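Local coordinates for uncharacterized protein (PDB 5M6Q) that probably catalyses acyl transfer from protein glutamine side chains to amines, as a microbial transglutaminase that can be used for site-specific protein labelling, at residues Lys123-Ser128 / Ala220-Asp225; Asp85-Pro90 / Ile117-Leu122; Gly68-Ala73 / Gln215-Ala220. All coordinates share one frame; numbering follows the deposited sequence. Where two conformers were deposited one is given.

Contact 1 of 3, residues Lys123-Ser128 / Ala220-Asp225; sequences KASIFS and AFAKKD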
loop_
_atom_site.group_PDB
_atom_site.type_symbol
_atom_site.label_atom_id
_atom_site.label_comp_id
_atom_site.label_asym_id
_atom_site.label_seq_id
_atom_site.Cartn_x
_atom_site.Cartn_y
_atom_site.Cartn_z
ATOM N N LYS A 123 9.684 9.120 -0.932
ATOM C CA LYS A 123 8.538 9.641 -0.209
ATOM C C LYS A 123 7.778 8.476 0.411
ATOM O O LYS A 123 7.665 7.405 -0.191
ATOM C CB LYS A 123 7.622 10.444 -1.130
ATOM C CG LYS A 123 7.163 9.658 -2.332
ATOM C CD LYS A 123 5.886 10.208 -2.923
ATOM C CE LYS A 123 5.638 9.616 -4.314
ATOM N NZ LYS A 123 4.304 10.024 -4.853
ATOM N N ALA A 124 7.266 8.685 1.616
ATOM C CA ALA A 124 6.413 7.696 2.252
ATOM C C ALA A 124 5.022 7.730 1.617
ATOM O O ALA A 124 4.422 8.792 1.485
ATOM C CB ALA A 124 6.339 7.945 3.739
ATOM N N SER A 125 4.527 6.567 1.208
ATOM C CA SER A 125 3.237 6.460 0.548
ATOM C C SER A 125 2.387 5.441 1.280
ATOM O O SER A 125 2.908 4.683 2.081
ATOM C CB SER A 125 3.410 6.070 -0.914
ATOM O OG SER A 125 4.067 7.109 -1.612
ATOM N N ILE A 126 1.082 5.449 1.025
ATOM C CA ILE A 126 0.144 4.575 1.731
ATOM C C ILE A 126 -0.606 3.713 0.732
ATOM O O ILE A 126 -0.973 4.161 -0.360
ATOM C CB ILE A 126 -0.849 5.376 2.598
ATOM C CG1 ILE A 126 -0.115 6.073 3.738
ATOM C CG2 ILE A 126 -1.991 4.486 3.159
ATOM C CD1 ILE A 126 -1.020 6.922 4.598
ATOM N N PHE A 127 -0.808 2.460 1.100
ATOM C CA PHE A 127 -1.768 1.638 0.398
ATOM C C PHE A 127 -2.475 0.811 1.445
ATOM O O PHE A 127 -1.984 0.669 2.556
ATOM C CB PHE A 127 -1.093 0.772 -0.670
ATOM C CG PHE A 127 -0.067 -0.164 -0.129
ATOM C CD1 PHE A 127 -0.424 -1.429 0.312
ATOM C CD2 PHE A 127 1.270 0.205 -0.082
ATOM C CE1 PHE A 127 0.533 -2.310 0.811
ATOM C CE2 PHE A 127 2.228 -0.665 0.423
ATOM C CZ PHE A 127 1.856 -1.926 0.858
ATOM N N SER A 128 -3.632 0.271 1.089
ATOM C CA SER A 128 -4.411 -0.539 1.996
ATOM C C SER A 128 -4.548 -1.927 1.437
ATOM O O SER A 128 -4.906 -2.112 0.270
ATOM C CB SER A 128 -5.798 0.055 2.217
ATOM O OG SER A 128 -6.518 -0.776 3.106
ATOM N N ALA A 220 4.912 2.700 2.967
ATOM C CA ALA A 220 6.107 2.217 2.289
ATOM C C ALA A 220 6.753 3.371 1.550
ATOM O O ALA A 220 6.087 4.355 1.204
ATOM C CB ALA A 220 5.767 1.079 1.313
ATOM N N PHE A 221 8.051 3.262 1.304
ATOM C CA PHE A 221 8.739 4.285 0.550
ATOM C C PHE A 221 8.528 4.092 -0.929
ATOM O O PHE A 221 8.680 3.000 -1.465
ATOM C CB PHE A 221 10.231 4.311 0.898
ATOM C CG PHE A 221 10.506 5.011 2.193
ATOM C CD1 PHE A 221 10.270 6.367 2.309
ATOM C CD2 PHE A 221 10.945 4.310 3.305
ATOM C CE1 PHE A 221 10.497 7.023 3.491
ATOM C CE2 PHE A 221 11.183 4.964 4.498
ATOM C CZ PHE A 221 10.950 6.324 4.593
ATOM N N ALA A 222 8.115 5.166 -1.575
ATOM C CA ALA A 222 8.028 5.194 -3.021
ATOM C C ALA A 222 9.187 6.038 -3.534
ATOM O O ALA A 222 9.694 6.910 -2.832
ATOM C CB ALA A 222 6.684 5.761 -3.485
ATOM N N LYS A 223 9.613 5.782 -4.759
ATOM C CA LYS A 223 10.612 6.644 -5.367
ATOM C C LYS A 223 9.903 7.745 -6.167
ATOM O O LYS A 223 9.054 7.455 -7.005
ATOM C CB LYS A 223 11.544 5.827 -6.252
ATOM C CG LYS A 223 12.623 6.659 -6.913
ATOM C CD LYS A 223 13.464 5.825 -7.862
ATOM C CE LYS A 223 14.236 6.713 -8.828
ATOM N NZ LYS A 223 15.150 5.895 -9.665
ATOM N N LYS A 224 10.231 9.006 -5.879
ATOM C CA LYS A 224 9.694 10.148 -6.621
ATOM C C LYS A 224 9.989 10.062 -8.119
ATOM O O LYS A 224 10.883 9.327 -8.542
ATOM C CB LYS A 224 10.271 11.457 -6.089
ATOM C CG LYS A 224 9.873 11.828 -4.684
ATOM C CD LYS A 224 10.736 12.994 -4.220
ATOM C CE LYS A 224 10.649 13.204 -2.726
ATOM N NZ LYS A 224 11.612 14.245 -2.260
ATOM N N ASP A 225 9.238 10.824 -8.911
ATOM C CA ASP A 225 9.521 10.976 -10.341
ATOM C C ASP A 225 10.860 11.655 -10.557
ATOM O O ASP A 225 11.081 12.730 -10.003
ATOM C CB ASP A 225 8.436 11.798 -11.031
ATOM C CG ASP A 225 7.074 11.171 -10.920
ATOM O OD1 ASP A 225 7.011 9.923 -10.881
ATOM O OD2 ASP A 225 6.070 11.920 -10.871
ATOM O OXT ASP A 225 11.728 11.171 -11.284
#

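Contact 2 of 3, residues Asp85-Pro90 / Ile117-Leu122; sequences DTHPSP and IDSAKL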
loop_
_atom_site.group_PDB
_atom_site.type_symbol
_atom_site.label_atom_id
_atom_site.label_comp_id
_atom_site.label_asym_id
_atom_site.label_seq_id
_atom_site.Cartn_x
_atom_site.Cartn_y
_atom_site.Cartn_z
ATOM N N ASP A 85 13.019 14.178 4.425
ATOM C CA ASP A 85 13.143 15.531 3.883
ATOM C C ASP A 85 14.445 16.225 4.307
ATOM O O ASP A 85 14.793 17.276 3.767
ATOM C CB ASP A 85 11.951 16.391 4.288
ATOM C CG ASP A 85 10.884 16.441 3.210
ATOM O OD1 ASP A 85 11.252 16.317 2.017
ATOM O OD2 ASP A 85 9.687 16.590 3.555
ATOM N N THR A 86 15.154 15.648 5.273
ATOM C CA THR A 86 16.469 16.174 5.652
ATOM C C THR A 86 17.614 15.496 4.882
ATOM O O THR A 86 18.777 15.726 5.180
ATOM C CB THR A 86 16.727 16.008 7.157
ATOM O OG1 THR A 86 16.851 14.616 7.465
ATOM C CG2 THR A 86 15.581 16.593 7.963
ATOM N N HIS A 87 17.264 14.673 3.894
ATOM C CA HIS A 87 18.244 13.940 3.090
ATOM C C HIS A 87 19.235 13.147 3.957
ATOM O O HIS A 87 20.445 13.342 3.860
ATOM C CB HIS A 87 19.003 14.911 2.170
ATOM C CG HIS A 87 19.850 14.239 1.131
ATOM N ND1 HIS A 87 20.721 14.935 0.318
ATOM C CD2 HIS A 87 19.960 12.938 0.769
ATOM C CE1 HIS A 87 21.331 14.094 -0.498
ATOM N NE2 HIS A 87 20.888 12.876 -0.244
ATOM N N PRO A 88 18.730 12.243 4.813
ATOM C CA PRO A 88 19.684 11.457 5.606
ATOM C C PRO A 88 20.362 10.320 4.833
ATOM O O PRO A 88 19.810 9.816 3.851
ATOM C CB PRO A 88 18.811 10.883 6.722
ATOM C CG PRO A 88 17.478 10.750 6.096
ATOM C CD PRO A 88 17.336 11.945 5.189
ATOM N N SER A 89 21.563 9.944 5.269
ATOM C CA SER A 89 22.177 8.682 4.867
ATOM C C SER A 89 21.458 7.580 5.626
ATOM O O SER A 89 20.782 7.871 6.609
ATOM C CB SER A 89 23.678 8.667 5.189
ATOM O OG SER A 89 23.890 8.543 6.583
ATOM N N PRO A 90 21.589 6.312 5.185
ATOM C CA PRO A 90 20.950 5.241 5.958
ATOM C C PRO A 90 21.251 5.286 7.456
ATOM O O PRO A 90 20.333 5.095 8.247
ATOM C CB PRO A 90 21.519 3.973 5.324
ATOM C CG PRO A 90 21.731 4.365 3.884
ATOM C CD PRO A 90 22.138 5.818 3.906
ATOM N N ILE A 117 18.580 3.635 -2.627
ATOM C CA ILE A 117 17.975 4.847 -3.173
ATOM C C ILE A 117 18.303 6.034 -2.271
ATOM O O ILE A 117 18.036 5.999 -1.072
ATOM C CB ILE A 117 16.450 4.691 -3.340
ATOM C CG1 ILE A 117 16.136 3.512 -4.264
ATOM C CG2 ILE A 117 15.829 5.972 -3.896
ATOM C CD1 ILE A 117 14.659 3.120 -4.276
ATOM N N ASP A 118 18.882 7.086 -2.833
ATOM C CA ASP A 118 19.179 8.270 -2.030
ATOM C C ASP A 118 17.908 8.884 -1.412
ATOM O O ASP A 118 16.878 9.026 -2.073
ATOM C CB ASP A 118 19.913 9.303 -2.874
ATOM C CG ASP A 118 20.234 10.557 -2.094
ATOM O OD1 ASP A 118 21.061 10.486 -1.160
ATOM O OD2 ASP A 118 19.652 11.615 -2.405
ATOM N N SER A 119 17.984 9.257 -0.143
ATOM C CA SER A 119 16.777 9.589 0.608
ATOM C C SER A 119 16.056 10.828 0.060
ATOM O O SER A 119 14.871 11.008 0.306
ATOM C CB SER A 119 17.112 9.786 2.092
ATOM O OG SER A 119 18.107 10.782 2.246
ATOM N N ALA A 120 16.765 11.661 -0.696
ATOM C CA ALA A 120 16.147 12.823 -1.332
ATOM C C ALA A 120 15.160 12.416 -2.439
ATOM O O ALA A 120 14.304 13.211 -2.839
ATOM C CB ALA A 120 17.205 13.734 -1.892
ATOM N N LYS A 121 15.285 11.185 -2.931
ATOM C CA LYS A 121 14.396 10.668 -3.967
ATOM C C LYS A 121 13.226 9.840 -3.400
ATOM O O LYS A 121 12.523 9.177 -4.147
ATOM C CB LYS A 121 15.183 9.799 -4.947
ATOM C CG LYS A 121 16.328 10.495 -5.683
ATOM C CD LYS A 121 17.085 9.477 -6.539
ATOM C CE LYS A 121 18.170 10.120 -7.409
ATOM N NZ LYS A 121 18.917 9.069 -8.170
ATOM N N LEU A 122 13.033 9.851 -2.085
ATOM C CA LEU A 122 12.015 8.985 -1.498
ATOM C C LEU A 122 10.849 9.760 -0.933
ATOM O O LEU A 122 10.992 10.908 -0.509
ATOM C CB LEU A 122 12.619 8.112 -0.390
ATOM C CG LEU A 122 13.650 7.089 -0.867
ATOM C CD1 LEU A 122 14.295 6.439 0.324
ATOM C CD2 LEU A 122 13.022 6.035 -1.809
HETATM O O HOH W 1 20.368 8.209 1.561
#

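Contact 3 of 3, residues Gly68-Ala73 / Gln215-Ala220; sequences GSLRTA and QVFTVA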
loop_
_atom_site.group_PDB
_atom_site.type_symbol
_atom_site.label_atom_id
_atom_site.label_comp_id
_atom_site.label_asym_id
_atom_site.label_seq_id
_atom_site.Cartn_x
_atom_site.Cartn_y
_atom_site.Cartn_z
ATOM N N GLY A 68 -3.647 -0.943 11.772
ATOM C CA GLY A 68 -5.073 -1.211 11.817
ATOM C C GLY A 68 -5.932 -0.045 11.345
ATOM O O GLY A 68 -7.067 -0.240 10.916
ATOM N N SER A 69 -5.410 1.172 11.409
ATOM C CA SER A 69 -6.217 2.312 10.976
ATOM C C SER A 69 -5.466 3.265 10.050
ATOM O O SER A 69 -4.253 3.434 10.153
ATOM C CB SER A 69 -6.750 3.076 12.190
ATOM O OG SER A 69 -5.750 3.904 12.745
ATOM N N LEU A 70 -6.206 3.874 9.128
ATOM C CA LEU A 70 -5.655 4.845 8.195
ATOM C C LEU A 70 -4.976 6.014 8.918
ATOM O O LEU A 70 -3.914 6.461 8.502
ATOM C CB LEU A 70 -6.754 5.364 7.265
ATOM C CG LEU A 70 -6.322 6.446 6.280
ATOM C CD1 LEU A 70 -5.194 5.936 5.370
ATOM C CD2 LEU A 70 -7.523 6.971 5.467
ATOM N N ARG A 71 -5.561 6.485 10.018
ATOM C CA ARG A 71 -5.001 7.639 10.719
ATOM C C ARG A 71 -3.588 7.366 11.257
ATOM O O ARG A 71 -2.714 8.235 11.213
ATOM C CB ARG A 71 -5.935 8.068 11.858
ATOM C CG ARG A 71 -7.231 8.703 11.344
ATOM C CD ARG A 71 -8.292 8.846 12.416
ATOM N NE ARG A 71 -7.985 9.932 13.341
ATOM C CZ ARG A 71 -7.460 9.758 14.547
ATOM N NH1 ARG A 71 -7.185 8.533 14.986
ATOM N NH2 ARG A 71 -7.215 10.810 15.316
ATOM N N THR A 72 -3.364 6.160 11.752
ATOM C CA THR A 72 -2.026 5.806 12.205
ATOM C C THR A 72 -1.053 5.806 11.038
ATOM O O THR A 72 0.064 6.301 11.166
ATOM C CB THR A 72 -1.990 4.435 12.876
ATOM O OG1 THR A 72 -2.982 4.363 13.909
ATOM C CG2 THR A 72 -0.604 4.170 13.466
ATOM N N ALA A 73 -1.466 5.225 9.913
ATOM C CA ALA A 73 -0.615 5.190 8.733
ATOM C C ALA A 73 -0.293 6.606 8.281
ATOM O O ALA A 73 0.815 6.894 7.835
ATOM C CB ALA A 73 -1.279 4.414 7.598
ATOM N N GLN A 215 -8.084 -5.907 7.152
ATOM C CA GLN A 215 -7.647 -4.785 6.347
ATOM C C GLN A 215 -6.596 -4.023 7.131
ATOM O O GLN A 215 -6.781 -3.758 8.316
ATOM C CB GLN A 215 -8.822 -3.872 5.981
ATOM C CG GLN A 215 -8.406 -2.680 5.124
ATOM C CD GLN A 215 -9.599 -1.964 4.510
ATOM O OE1 GLN A 215 -10.728 -2.420 4.631
ATOM N NE2 GLN A 215 -9.350 -0.844 3.844
ATOM N N VAL A 216 -5.487 -3.700 6.471
ATOM C CA VAL A 216 -4.424 -2.896 7.063
ATOM C C VAL A 216 -4.123 -1.689 6.184
ATOM O O VAL A 216 -4.417 -1.680 5.000
ATOM C CB VAL A 216 -3.121 -3.713 7.278
ATOM C CG1 VAL A 216 -3.341 -4.843 8.281
ATOM C CG2 VAL A 216 -2.607 -4.252 5.957
ATOM N N PHE A 217 -3.521 -0.673 6.791
ATOM C CA PHE A 217 -3.066 0.488 6.074
ATOM C C PHE A 217 -1.560 0.539 6.248
ATOM O O PHE A 217 -1.050 0.563 7.368
ATOM C CB PHE A 217 -3.753 1.747 6.597
ATOM C CG PHE A 217 -5.235 1.728 6.400
ATOM C CD1 PHE A 217 -5.793 2.247 5.242
ATOM C CD2 PHE A 217 -6.060 1.136 7.335
ATOM C CE1 PHE A 217 -7.150 2.208 5.050
ATOM C CE2 PHE A 217 -7.419 1.095 7.144
ATOM C CZ PHE A 217 -7.961 1.626 6.004
ATOM N N THR A 218 -0.866 0.570 5.124
ATOM C CA THR A 218 0.550 0.262 5.085
ATOM C C THR A 218 1.315 1.430 4.532
ATOM O O THR A 218 0.897 2.069 3.569
ATOM C CB THR A 218 0.813 -1.000 4.233
ATOM O OG1 THR A 218 0.090 -2.095 4.802
ATOM C CG2 THR A 218 2.308 -1.339 4.175
ATOM N N VAL A 219 2.433 1.723 5.172
ATOM C CA VAL A 219 3.296 2.805 4.752
ATOM C C VAL A 219 4.527 2.198 4.130
ATOM O O VAL A 219 5.122 1.284 4.699
ATOM C CB VAL A 219 3.665 3.711 5.940
ATOM C CG1 VAL A 219 4.496 4.891 5.457
ATOM C CG2 VAL A 219 2.423 4.172 6.663
ATOM N N ALA A 220 4.912 2.700 2.967
ATOM C CA ALA A 220 6.107 2.217 2.289
ATOM C C ALA A 220 6.753 3.371 1.550
ATOM O O ALA A 220 6.087 4.355 1.204
ATOM C CB ALA A 220 5.767 1.079 1.313
HETATM O O HOH W 2 -8.615 -1.939 9.594
#

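Contact 1 of 3, residues Lys123-Ser128 / Ala220-Asp225
Phe127 reaches Ala220 because its CG lies between the backbone N and the carbonyl carbon (chi1 60°), which sends the ring across toward strand 214-223, CE2 4.0 Å from Ala220 CB; the methyl meets the edge of the ring, close to its plane. Ser125 is turned differently: OG stands beside its own backbone N (chi1 -66°) and comes up against the methyl of Ala222, OG to CB 3.5 Å. Lys123, Ser125, Ala220 and Ala222 all project from this face of the sheet. The backbones are tied by four hydrogen bonds in antiparallel register. Lys123 and Ala222 exchange two, with Ala222 N 2.7 Å from Lys123 O, and Ser125 and Ala220 exchange two more, with Ser125 N 2.7 Å from Ala220 O. Between them sits the non-hydrogen-bonded pair Ala124 and Phe221. Here strands 122-131 and 214-223 are neighbours in the antiparallel sheet of the transglutaminase fold, twisted so strongly that the short segments run at 117° to each other. On the Ala124 side the Phe221 ring leans obliquely against the Lys123 backbone, and its CE1 lies 4.3 Å from Ala124 CB. Helix 70-84 backs this side, where Asn81 and Gln77 satisfy the buried N and O of Ala124. Leu53 of helix 47-53 packs on Ala220 and Ala222 from the other side. Past the strand end, the extended Lys224 chain passes Lys123, CG to CG 4.2 Å, on its way to hydrogen-bond Ala120 O through NZ.

Contact 2 of 3, residues Asp85-Pro90 / Ile117-Leu122
His87 reaches across to Asp118 with its imidazole, in the conformer described; a second one was modelled, so these ring contacts are not the only state. The side chain leaves on the far side from its own N (chi1 -169°), which carries the ring over to residues 118-120. NE2 donates to Asp118 OD1 at 2.6 Å; the carboxylate oxygen receives it on its syn lone pair and lies almost in the ring plane. Asp118 likewise has CG opposite its backbone N, and stands its carboxylate at 86° to the imidazole. Ala120 fills one ring face: its CB sits over the centre, 4.0 Å from the centroid, a CH-pi contact. The ring is thus held both at its edge and on this face. Ser119 points its side chain into the other segment. A chi1 of 56° folds OG back over the Ser119 backbone, where the hydroxyl tucks beside His87 CD2, 3.2 Å from OG, and donates to Pro88 O; the modelled 2.5 Å between OG and O is very short and should not be pressed. Pro88 O also accepts from a water, at 2.9 Å from the water oxygen, and that water takes the backbone N-H of Ser119. The proline ring lies alongside the same hydroxyl, CD 3.3 Å from OG. Asp118 OD2 meanwhile accepts a weak bond from Ala120 N, closing an Asx turn at the head of the 3-10 segment 119-121. A His-carboxylate hydrogen bond set on such a turn joins the connection between helices 70-84 and 90-99 to the lead-in of strand 122-131.

Contact 3 of 3, residues Gly68-Ala73 / Gln215-Ala220
Gly68 O accepts a hydrogen bond from a water, 2.7 Å between Gly68 O and the water oxygen, and the same water donates to Gln215 O, so two backbone carbonyls that cannot bond to each other are bridged. Beside this bridge Phe217 lies under the start of the helix. Its CG stands next to the backbone N, opposite the carbonyl carbon (chi1 -63°), and the ring is turned so that one face looks at Leu70. Leu70 N sits above that face near the rim, 3.3 Å from Phe217 CD2, while Leu70 CB lies over the middle at 3.9 Å from the ring centroid, a CH-pi contact. From the same residue CD1 comes down to Phe217 CD1. Gly68 O takes the ring edge, in its plane. This is the first turn of helix 70-84 laid against a face of strand 214-223 in the central antiparallel sheet. Ser69 is its N-cap: OG accepts weakly from Thr72 N and bonds more firmly to Asp155, which Thr72 OG1 also reaches. One turn on, Ala73 points at the strand and drops its methyl between two residues of the same sheet face, with CB 3.8 Å from both Phe217 CB and Val219 CG2. Val219 has CG2 beside its backbone N, which brings this branch to 3.4 Å from Ala73 O. A serine in place of Phe217 would probably open a gap under Leu70 and leave the helix start without the ring face it rests on. Leu202 of helix 202-205 touches both Leu70 and Phe217.

How the contacts relate
Contacts 1 and 3 use successive parts of strand 214-223 and share Ala220. Their centres are about 13 Å apart, and the pairing with strand 122-131 runs on through both, with Phe127 O 2.8 Å from Thr218 N. At that end Ser128 OG also meets Gln215 NE2 at 2.9 Å. Contact 2 lies at the far end, its centre about 13 Å from that of contact 1, where Lys224 N is 2.9 Å from Lys121 O. Contacts 2 and 3 do not touch, nearest atoms about 8 Å apart, yet helix 70-84 leads from one to the other. Cys45, found chemically modified, shortly precedes helix 47-53, which packs on contact 1.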